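Local structure of beta-porphyranase B (Bacteroides plebeius, 4AWD) at residues E137-A142 and Y310-R315. The protein cleaves the sulfated red-algal polysaccharide porphyran at the linkages between beta-D-galactopyranose and alpha-L-galactopyranose-6-sulfate. Residues are numbered along the deposited sequence; the frame is centred on the assembly and turned at random.
Sequences ETRMKA and YYDWVR. With CA (calcium ion), chain C.
Glu137 O accepts a hydrogen bond from the backbone N of Arg315 at 2.9 Å in a nearly straight bond, whereas the return bond from Glu137 N to Arg315 O is weak. The Glu137 side chain runs beside the Trp313 indole, its CG 3.8 Å from CZ3; its carboxylate reaches on to Tyr135 and His35. At Thr138, OG1 stands anti to the backbone N (chi1 -172°), which brings it within 2.7 Å of Trp313 O as a hydrogen-bond donor, while it also lies at the edge of the Tyr311 ring. Arg139 CB packs over one face of the indole, a CH-pi contact toward the rim; the Arg315 guanidinium lies over the opposite face, so the indole is sandwiched between the two arginine side chains. Beyond CB the Arg139 chain bends at chi3 and its guanidinium meets Asp312 side-on, NE at 2.9 Å and NH2 at 3.0 Å both donating to OD2. OD2 offers its anti lone pair to NE, whereas NH2 comes from above the carboxylate plane. The other oxygen, OD1, binds calcium at 2.4 Å together with Asp312 O, and Glu57, Asn59, Gly94 and water complete the site, so one carboxylate is shared between metal and arginine. These antiparallel strands belong to the beta-sandwich (jelly roll) fold of GH16 enzymes, and the strand 308-321 turns a corner at Asp312, whose N still hydrogen-bonds to Arg139 O. Before the corner, Met140 lies alongside Tyr311, SD 3.5 Å from CE2, in an oblique Met-aromatic contact; the tyrosine hydroxyl is hydrogen-bonded to Thr150 O. Lys141 and Tyr310 exchange two backbone hydrogen bonds, and the lysine CE leans obliquely against the Tyr310 ring, 4.1 Å from CD2.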
ATOM      1  N   GLU A 137       1.591  -1.390 -10.015  1.00 12.64           N
ATOM      2  CA  GLU A 137       1.790   0.040 -10.189  1.00 12.28           C
ATOM      3  C   GLU A 137       0.480   0.787 -10.073  1.00 12.25           C
ATOM      4  O   GLU A 137      -0.570   0.271 -10.469  1.00 12.66           O
ATOM      5  CB  GLU A 137       2.409   0.312 -11.568  1.00 12.41           C
ATOM      6  CG  GLU A 137       2.898   1.747 -11.764  1.00 12.78           C
ATOM      7  CD  GLU A 137       4.013   1.860 -12.780  1.00 12.23           C
ATOM      8  OE1 GLU A 137       3.725   1.876 -14.000  1.00  9.80           O
ATOM      9  OE2 GLU A 137       5.182   1.928 -12.347  1.00 13.42           O
ATOM     10  N   THR A 138       0.548   2.013  -9.560  1.00 11.50           N
ATOM     11  CA  THR A 138      -0.601   2.894  -9.545  1.00 10.88           C
ATOM     12  C   THR A 138      -0.192   4.305  -9.953  1.00 10.65           C
ATOM     13  O   THR A 138       0.962   4.708  -9.757  1.00 10.15           O
ATOM     14  CB  THR A 138      -1.305   2.908  -8.153  1.00 11.02           C
ATOM     15  OG1 THR A 138      -2.534   3.633  -8.254  1.00 12.23           O
ATOM     16  CG2 THR A 138      -0.445   3.551  -7.080  1.00  9.89           C
ATOM     17  N   ARG A 139      -1.147   5.025 -10.553  1.00 10.50           N
ATOM     18  CA  ARG A 139      -1.056   6.472 -10.766  1.00  9.61           C
ATOM     19  C   ARG A 139      -1.917   7.133  -9.684  1.00  8.56           C
ATOM     20  O   ARG A 139      -3.147   7.029  -9.696  1.00  8.01           O
ATOM     21  CB  ARG A 139      -1.526   6.878 -12.172  1.00 10.05           C
ATOM     22  CG  ARG A 139      -0.998   8.247 -12.616  1.00 13.09           C
ATOM     23  CD  ARG A 139      -1.094   8.500 -14.137  1.00 16.02           C
ATOM     24  NE  ARG A 139      -2.327   9.211 -14.441  1.00 20.68           N
ATOM     25  CZ  ARG A 139      -2.434  10.519 -14.653  1.00 21.30           C
ATOM     26  NH1 ARG A 139      -1.370  11.308 -14.660  1.00 21.72           N
ATOM     27  NH2 ARG A 139      -3.629  11.034 -14.884  1.00 23.86           N
ATOM     28  N   MET A 140      -1.249   7.805  -8.747  1.00  6.83           N
ATOM     29  CA  MET A 140      -1.883   8.325  -7.547  1.00  5.84           C
ATOM     30  C   MET A 140      -1.605   9.816  -7.385  1.00  7.03           C
ATOM     31  O   MET A 140      -0.503  10.303  -7.673  1.00  7.93           O
ATOM     32  CB  MET A 140      -1.368   7.577  -6.293  1.00  2.00           C
ATOM     33  CG  MET A 140      -2.045   7.990  -4.986  1.00  5.95           C
ATOM     34  SD  MET A 140      -1.298   7.139  -3.592  1.00 10.99           S
ATOM     35  CE  MET A 140       0.266   8.043  -3.477  1.00  4.09           C
ATOM     36  N   LYS A 141      -2.605  10.540  -6.912  1.00  8.82           N
ATOM     37  CA  LYS A 141      -2.361  11.892  -6.425  1.00 10.00           C
ATOM     38  C   LYS A 141      -2.766  11.887  -4.966  1.00  9.87           C
ATOM     39  O   LYS A 141      -3.872  11.445  -4.640  1.00  9.52           O
ATOM     40  CB  LYS A 141      -3.156  12.932  -7.243  1.00 10.45           C
ATOM     41  CG  LYS A 141      -2.978  14.381  -6.724  1.00 12.51           C
ATOM     42  CD  LYS A 141      -3.374  15.463  -7.741  1.00 15.79           C
ATOM     43  CE  LYS A 141      -4.869  15.722  -7.758  1.00 17.80           C
ATOM     44  NZ  LYS A 141      -5.137  17.178  -7.950  1.00 19.75           N
ATOM     45  N   ALA A 142      -1.867  12.325  -4.087  1.00 10.27           N
ATOM     46  CA  ALA A 142      -2.148  12.295  -2.627  1.00 10.99           C
ATOM     47  C   ALA A 142      -3.149  13.360  -2.226  1.00 11.08           C
ATOM     48  O   ALA A 142      -3.229  14.402  -2.866  1.00 10.56           O
ATOM     49  CB  ALA A 142      -0.864  12.441  -1.794  1.00 10.36           C
ATOM     50  N   TYR A 310      -6.553  10.297  -4.938  1.00 12.75           N
ATOM     51  CA  TYR A 310      -7.035   9.827  -6.241  1.00 12.81           C
ATOM     52  C   TYR A 310      -6.154   8.754  -6.850  1.00 12.31           C
ATOM     53  O   TYR A 310      -4.933   8.906  -6.929  1.00 12.33           O
ATOM     54  CB  TYR A 310      -7.135  10.984  -7.227  1.00 13.06           C
ATOM     55  CG  TYR A 310      -8.113  12.061  -6.852  1.00 14.94           C
ATOM     56  CD1 TYR A 310      -9.450  11.969  -7.232  1.00 16.08           C
ATOM     57  CD2 TYR A 310      -7.697  13.188  -6.144  1.00 15.69           C
ATOM     58  CE1 TYR A 310     -10.355  12.968  -6.901  1.00 18.29           C
ATOM     59  CE2 TYR A 310      -8.593  14.193  -5.818  1.00 17.16           C
ATOM     60  CZ  TYR A 310      -9.915  14.081  -6.200  1.00 18.03           C
ATOM     61  OH  TYR A 310     -10.811  15.068  -5.867  1.00 18.68           O
ATOM     62  N   TYR A 311      -6.779   7.672  -7.295  1.00 11.99           N
ATOM     63  CA  TYR A 311      -6.065   6.646  -8.026  1.00 11.95           C
ATOM     64  C   TYR A 311      -6.672   6.547  -9.413  1.00 12.20           C
ATOM     65  O   TYR A 311      -7.822   6.113  -9.570  1.00 12.48           O
ATOM     66  CB  TYR A 311      -6.152   5.295  -7.304  1.00 12.06           C
ATOM     67  CG  TYR A 311      -5.669   5.324  -5.872  1.00 10.61           C
ATOM     68  CD1 TYR A 311      -6.502   5.771  -4.840  1.00  8.85           C
ATOM     69  CD2 TYR A 311      -4.385   4.899  -5.550  1.00 10.23           C
ATOM     70  CE1 TYR A 311      -6.068   5.800  -3.531  1.00  8.67           C
ATOM     71  CE2 TYR A 311      -3.935   4.926  -4.225  1.00 11.09           C
ATOM     72  CZ  TYR A 311      -4.784   5.374  -3.228  1.00  9.63           C
ATOM     73  OH  TYR A 311      -4.339   5.391  -1.933  1.00  8.31           O
ATOM     74  N   ASP A 312      -5.903   6.977 -10.409  1.00 12.19           N
ATOM     75  CA  ASP A 312      -6.306   6.905 -11.814  1.00 12.28           C
ATOM     76  C   ASP A 312      -6.415   5.448 -12.254  1.00 12.42           C
ATOM     77  O   ASP A 312      -7.339   5.073 -12.972  1.00 12.57           O
ATOM     78  CB  ASP A 312      -5.304   7.652 -12.709  1.00 12.11           C
ATOM     79  CG  ASP A 312      -5.795   7.808 -14.138  1.00 11.41           C
ATOM     80  OD1 ASP A 312      -6.924   7.375 -14.433  1.00  9.69           O
ATOM     81  OD2 ASP A 312      -5.048   8.358 -14.972  1.00 12.10           O
ATOM     82  N   TRP A 313      -5.482   4.622 -11.810  1.00 12.50           N
ATOM     83  CA  TRP A 313      -5.568   3.205 -12.095  1.00 13.09           C
ATOM     84  C   TRP A 313      -4.694   2.393 -11.183  1.00 13.32           C
ATOM     85  O   TRP A 313      -3.785   2.912 -10.542  1.00 13.71           O
ATOM     86  CB  TRP A 313      -5.212   2.895 -13.560  1.00 12.82           C
ATOM     87  CG  TRP A 313      -4.022   3.638 -14.105  1.00 13.33           C
ATOM     88  CD1 TRP A 313      -4.048   4.746 -14.918  1.00 14.68           C
ATOM     89  CD2 TRP A 313      -2.642   3.333 -13.894  1.00 12.88           C
ATOM     90  NE1 TRP A 313      -2.772   5.130 -15.236  1.00 15.17           N
ATOM     91  CE2 TRP A 313      -1.890   4.285 -14.616  1.00 13.73           C
ATOM     92  CE3 TRP A 313      -1.965   2.338 -13.181  1.00 14.21           C
ATOM     93  CZ2 TRP A 313      -0.499   4.280 -14.633  1.00 13.94           C
ATOM     94  CZ3 TRP A 313      -0.571   2.325 -13.204  1.00 13.95           C
ATOM     95  CH2 TRP A 313       0.142   3.292 -13.920  1.00 15.26           C
ATOM     96  N   VAL A 314      -4.985   1.102 -11.135  1.00 13.83           N
ATOM     97  CA  VAL A 314      -4.102   0.144 -10.519  1.00 14.46           C
ATOM     98  C   VAL A 314      -3.843  -0.896 -11.605  1.00 14.77           C
ATOM     99  O   VAL A 314      -4.798  -1.396 -12.219  1.00 15.21           O
ATOM    100  CB  VAL A 314      -4.763  -0.428  -9.260  1.00 14.74           C
ATOM    101  CG1 VAL A 314      -4.132  -1.740  -8.844  1.00 15.74           C
ATOM    102  CG2 VAL A 314      -4.690   0.612  -8.119  1.00 14.30           C
ATOM    103  N   ARG A 315      -2.578  -1.188 -11.897  1.00 14.41           N
ATOM    104  CA  ARG A 315      -2.290  -2.135 -12.976  1.00 14.94           C
ATOM    105  C   ARG A 315      -1.260  -3.174 -12.559  1.00 15.03           C
ATOM    106  O   ARG A 315      -0.206  -2.835 -12.033  1.00 15.61           O
ATOM    107  CB  ARG A 315      -1.934  -1.398 -14.291  1.00 15.21           C
ATOM    108  CG  ARG A 315      -2.920  -0.228 -14.585  1.00 15.45           C
ATOM    109  CD  ARG A 315      -3.105   0.188 -16.034  1.00 14.83           C
ATOM    110  NE  ARG A 315      -2.160   1.177 -16.529  1.00 14.58           N
ATOM    111  CZ  ARG A 315      -2.459   2.294 -17.207  1.00 13.24           C
ATOM    112  NH1 ARG A 315      -3.705   2.651 -17.485  1.00 12.14           N
ATOM    113  NH2 ARG A 315      -1.473   3.075 -17.616  1.00 13.41           N
TER
HETATM  114 CA    CA C1321      -8.809   5.938 -14.749  1.00 17.69          CA
HETATM  115  O   HOH W   1      -7.684   4.874 -16.537  1.00  9.89           O